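Local coordinates for ABC transporter, substrate binding protein (Agrobacterium tumefaciens, PDB 3C9H), which probably captures a solute in the periplasm and delivers it to an ABC transporter, and binds magnesium, at residues K101-L113 against L266-R278. Numbering follows the deposited sequence.
Sequences KLSNDGYAQRSDL and LVPEAAANPELGR
The guanidinium of Arg-278 has Gln-109 OE1 and Ser-111 OG at its edge, near its plane, and Pro-274 O above one face, offset toward the rim. The amide and guanidinium planes are 68° apart. The 2.6 Å between Gln-109 OE1 and Arg-278 NH2 is short and badly angled, so the pairing is doubtful. The amide nitrogen has two acceptors. Gln-109 NE2 donates to Pro-268 O (2.9 Å), which lies near the amide plane, and also to a water that bridges to Glu-269 O and Ala-271 O. Chi1 of 58° sets Gln-109 CG between its backbone N and carbonyl carbon, and the extended chain then passes Val-267 CG1. Ala-271 N reaches Pro-268 O from the opposite face, closing a type I turn. Ala-108 and Pro-268 form a non-hydrogen-bonded antiparallel pair. Gln-109 N donates to Val-267 O (2.9 Å) and Glu-269 N to Tyr-107 O (2.9 Å). A second water links Gln-109 O, Ser-111 OG and Val-267 N. The short strand 108-109 thus joins the long strand 258-268 of this solute-binding protein of the periplasmic binding protein clan. The glutamine NH2 adds a bond to the turn's own carbonyl, Pro-268 O, beside the two backbone bonds.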
# COMPACT_ATOMS: atom_id res chain seq x y z
N LYS A 101 -6.90 -9.84 -9.20
CA LYS A 101 -6.83 -10.24 -10.62
C LYS A 101 -5.87 -11.40 -10.92
O LYS A 101 -6.26 -12.33 -11.62
CB LYS A 101 -6.53 -9.05 -11.53
CG LYS A 101 -6.55 -9.41 -13.02
CD LYS A 101 -6.61 -8.18 -13.87
CE LYS A 101 -6.78 -8.50 -15.38
NZ LYS A 101 -7.94 -9.44 -15.71
N LEU A 102 -4.62 -11.36 -10.45
CA LEU A 102 -3.73 -12.52 -10.61
C LEU A 102 -4.40 -13.78 -10.11
O LEU A 102 -4.38 -14.80 -10.79
CB LEU A 102 -2.41 -12.37 -9.85
CG LEU A 102 -1.35 -11.37 -10.30
CD1 LEU A 102 -0.25 -11.30 -9.23
CD2 LEU A 102 -0.76 -11.73 -11.65
N SER A 103 -4.99 -13.71 -8.92
CA SER A 103 -5.59 -14.86 -8.28
C SER A 103 -6.80 -15.36 -9.08
O SER A 103 -7.00 -16.58 -9.27
CB SER A 103 -6.00 -14.49 -6.85
OG SER A 103 -4.86 -14.08 -6.08
N ASN A 104 -7.59 -14.42 -9.57
CA ASN A 104 -8.73 -14.76 -10.43
C ASN A 104 -8.33 -15.40 -11.79
O ASN A 104 -9.06 -16.24 -12.32
CB ASN A 104 -9.56 -13.49 -10.66
CG ASN A 104 -10.92 -13.78 -11.24
OD1 ASN A 104 -11.17 -13.45 -12.41
ND2 ASN A 104 -11.79 -14.40 -10.47
N ASP A 105 -7.19 -15.00 -12.35
CA ASP A 105 -6.81 -15.43 -13.70
C ASP A 105 -5.90 -16.65 -13.70
O ASP A 105 -5.41 -17.05 -14.75
CB ASP A 105 -6.12 -14.29 -14.46
CG ASP A 105 -7.06 -13.16 -14.80
OD1 ASP A 105 -8.28 -13.37 -14.75
OD2 ASP A 105 -6.59 -12.05 -15.14
N GLY A 106 -5.68 -17.24 -12.53
CA GLY A 106 -4.92 -18.48 -12.46
C GLY A 106 -3.43 -18.33 -12.18
O GLY A 106 -2.71 -19.33 -12.22
N TYR A 107 -2.98 -17.11 -11.88
CA TYR A 107 -1.57 -16.84 -11.62
C TYR A 107 -1.13 -17.08 -10.17
O TYR A 107 0.06 -17.01 -9.87
CB TYR A 107 -1.20 -15.40 -12.09
CG TYR A 107 -1.25 -15.25 -13.59
CD1 TYR A 107 -0.13 -15.50 -14.38
CD2 TYR A 107 -2.43 -14.88 -14.23
CE1 TYR A 107 -0.19 -15.39 -15.78
CE2 TYR A 107 -2.50 -14.75 -15.63
CZ TYR A 107 -1.38 -15.02 -16.39
OH TYR A 107 -1.45 -14.89 -17.76
N ALA A 108 -2.09 -17.37 -9.29
CA ALA A 108 -1.80 -17.75 -7.92
C ALA A 108 -2.11 -19.23 -7.72
O ALA A 108 -2.70 -19.90 -8.59
CB ALA A 108 -2.60 -16.88 -6.95
N GLN A 109 -1.70 -19.76 -6.57
CA GLN A 109 -2.11 -21.09 -6.15
C GLN A 109 -2.57 -21.03 -4.68
O GLN A 109 -2.15 -20.15 -3.93
CB GLN A 109 -0.98 -22.11 -6.34
CG GLN A 109 0.32 -21.81 -5.61
CD GLN A 109 1.34 -22.91 -5.79
OE1 GLN A 109 1.19 -23.99 -5.25
NE2 GLN A 109 2.39 -22.64 -6.57
N ARG A 110 -3.46 -21.95 -4.33
CA ARG A 110 -4.08 -21.99 -3.02
C ARG A 110 -3.04 -22.29 -1.96
O ARG A 110 -2.11 -23.10 -2.17
CB ARG A 110 -5.20 -23.06 -3.01
CG ARG A 110 -6.03 -23.13 -1.77
CD ARG A 110 -7.15 -24.21 -1.90
NE ARG A 110 -8.10 -24.18 -0.78
CZ ARG A 110 -9.30 -23.59 -0.82
NH1 ARG A 110 -9.73 -22.95 -1.91
NH2 ARG A 110 -10.07 -23.64 0.25
N SER A 111 -3.21 -21.65 -0.82
CA SER A 111 -2.35 -21.86 0.33
C SER A 111 -3.19 -22.20 1.54
O SER A 111 -3.72 -21.30 2.19
CB SER A 111 -1.54 -20.59 0.62
OG SER A 111 -0.64 -20.33 -0.41
N ASP A 112 -3.30 -23.50 1.83
CA ASP A 112 -4.09 -23.99 2.95
C ASP A 112 -3.20 -24.07 4.15
O ASP A 112 -2.43 -25.04 4.29
CB ASP A 112 -4.67 -25.37 2.66
CG ASP A 112 -5.73 -25.34 1.60
OD1 ASP A 112 -6.44 -24.32 1.52
OD2 ASP A 112 -5.87 -26.33 0.85
N LEU A 113 -3.30 -23.08 5.02
CA LEU A 113 -2.35 -22.92 6.12
C LEU A 113 -3.01 -22.98 7.48
O LEU A 113 -4.24 -23.03 7.60
CB LEU A 113 -1.59 -21.60 5.97
CG LEU A 113 -0.74 -21.45 4.70
CD1 LEU A 113 -0.30 -19.98 4.40
CD2 LEU A 113 0.44 -22.38 4.79
N LEU A 266 0.16 -13.57 -1.68
CA LEU A 266 -0.20 -14.82 -2.39
C LEU A 266 1.07 -15.51 -2.89
O LEU A 266 2.10 -14.87 -2.99
CB LEU A 266 -1.16 -14.54 -3.55
CG LEU A 266 -0.67 -13.65 -4.71
CD1 LEU A 266 0.20 -14.45 -5.68
CD2 LEU A 266 -1.87 -12.95 -5.47
N VAL A 267 0.97 -16.82 -3.14
CA VAL A 267 2.02 -17.63 -3.70
C VAL A 267 1.67 -17.85 -5.16
O VAL A 267 0.61 -18.41 -5.44
CB VAL A 267 2.11 -19.01 -3.00
CG1 VAL A 267 3.09 -19.93 -3.74
CG2 VAL A 267 2.48 -18.82 -1.53
N PRO A 268 2.52 -17.36 -6.07
CA PRO A 268 2.31 -17.57 -7.49
C PRO A 268 2.26 -19.07 -7.89
O PRO A 268 2.97 -19.91 -7.33
CB PRO A 268 3.52 -16.86 -8.13
CG PRO A 268 3.90 -15.79 -7.11
CD PRO A 268 3.71 -16.53 -5.81
N GLU A 269 1.39 -19.38 -8.84
CA GLU A 269 1.30 -20.70 -9.45
C GLU A 269 2.66 -21.21 -9.96
O GLU A 269 2.97 -22.40 -9.82
CB GLU A 269 0.31 -20.63 -10.61
CG GLU A 269 -0.03 -21.97 -11.21
CD GLU A 269 0.89 -22.38 -12.34
OE1 GLU A 269 1.67 -21.52 -12.83
OE2 GLU A 269 0.82 -23.56 -12.76
N ALA A 270 3.48 -20.30 -10.52
CA ALA A 270 4.78 -20.65 -11.13
C ALA A 270 5.98 -20.45 -10.20
O ALA A 270 7.13 -20.38 -10.65
CB ALA A 270 4.97 -19.87 -12.38
N ALA A 271 5.71 -20.35 -8.91
CA ALA A 271 6.76 -20.31 -7.90
C ALA A 271 7.73 -21.45 -8.11
O ALA A 271 7.31 -22.58 -8.36
CB ALA A 271 6.14 -20.40 -6.51
N ALA A 272 9.03 -21.15 -8.00
CA ALA A 272 10.04 -22.19 -8.04
C ALA A 272 10.02 -22.96 -6.73
O ALA A 272 10.26 -24.16 -6.69
CB ALA A 272 11.41 -21.58 -8.31
N ASN A 273 9.73 -22.26 -5.64
CA ASN A 273 9.69 -22.86 -4.32
C ASN A 273 8.42 -22.46 -3.57
O ASN A 273 8.48 -21.69 -2.62
CB ASN A 273 10.95 -22.45 -3.55
CG ASN A 273 12.15 -23.30 -3.93
OD1 ASN A 273 12.30 -24.43 -3.43
ND2 ASN A 273 13.00 -22.79 -4.82
N PRO A 274 7.27 -23.01 -3.98
CA PRO A 274 6.02 -22.61 -3.37
C PRO A 274 5.97 -22.92 -1.88
O PRO A 274 5.32 -22.21 -1.12
CB PRO A 274 4.96 -23.42 -4.15
CG PRO A 274 5.69 -24.54 -4.79
CD PRO A 274 7.08 -24.03 -5.04
N GLU A 275 6.70 -23.95 -1.46
CA GLU A 275 6.74 -24.33 -0.06
C GLU A 275 7.37 -23.23 0.78
O GLU A 275 6.87 -22.92 1.85
CB GLU A 275 7.47 -25.65 0.14
CG GLU A 275 6.81 -26.84 -0.57
CD GLU A 275 7.31 -27.07 -1.99
OE1 GLU A 275 8.01 -26.19 -2.55
OE2 GLU A 275 6.99 -28.13 -2.55
N LEU A 276 8.45 -22.63 0.28
CA LEU A 276 9.10 -21.53 1.00
C LEU A 276 8.20 -20.28 1.01
O LEU A 276 8.09 -19.58 2.03
CB LEU A 276 10.46 -21.21 0.39
CG LEU A 276 11.56 -22.25 0.60
CD1 LEU A 276 12.85 -21.67 0.09
CD2 LEU A 276 11.67 -22.68 2.07
N GLY A 277 7.55 -20.04 -0.12
CA GLY A 277 6.55 -18.99 -0.24
C GLY A 277 5.45 -19.11 0.78
O GLY A 277 5.10 -18.11 1.44
N ARG A 278 4.88 -20.30 0.93
CA ARG A 278 3.85 -20.54 1.94
C ARG A 278 4.38 -20.38 3.36
O ARG A 278 3.65 -19.93 4.26
CB ARG A 278 3.25 -21.93 1.81
CG ARG A 278 2.23 -22.02 0.76
CD ARG A 278 1.58 -23.34 0.71
NE ARG A 278 1.25 -23.57 -0.67
CZ ARG A 278 1.93 -24.35 -1.50
NH1 ARG A 278 2.93 -25.11 -1.11
NH2 ARG A 278 1.52 -24.43 -2.72
O HOH W 1 2.35 -17.61 -11.43
O HOH W 2 -1.49 -18.24 -2.19
O HOH W 3 4.81 -23.63 -8.04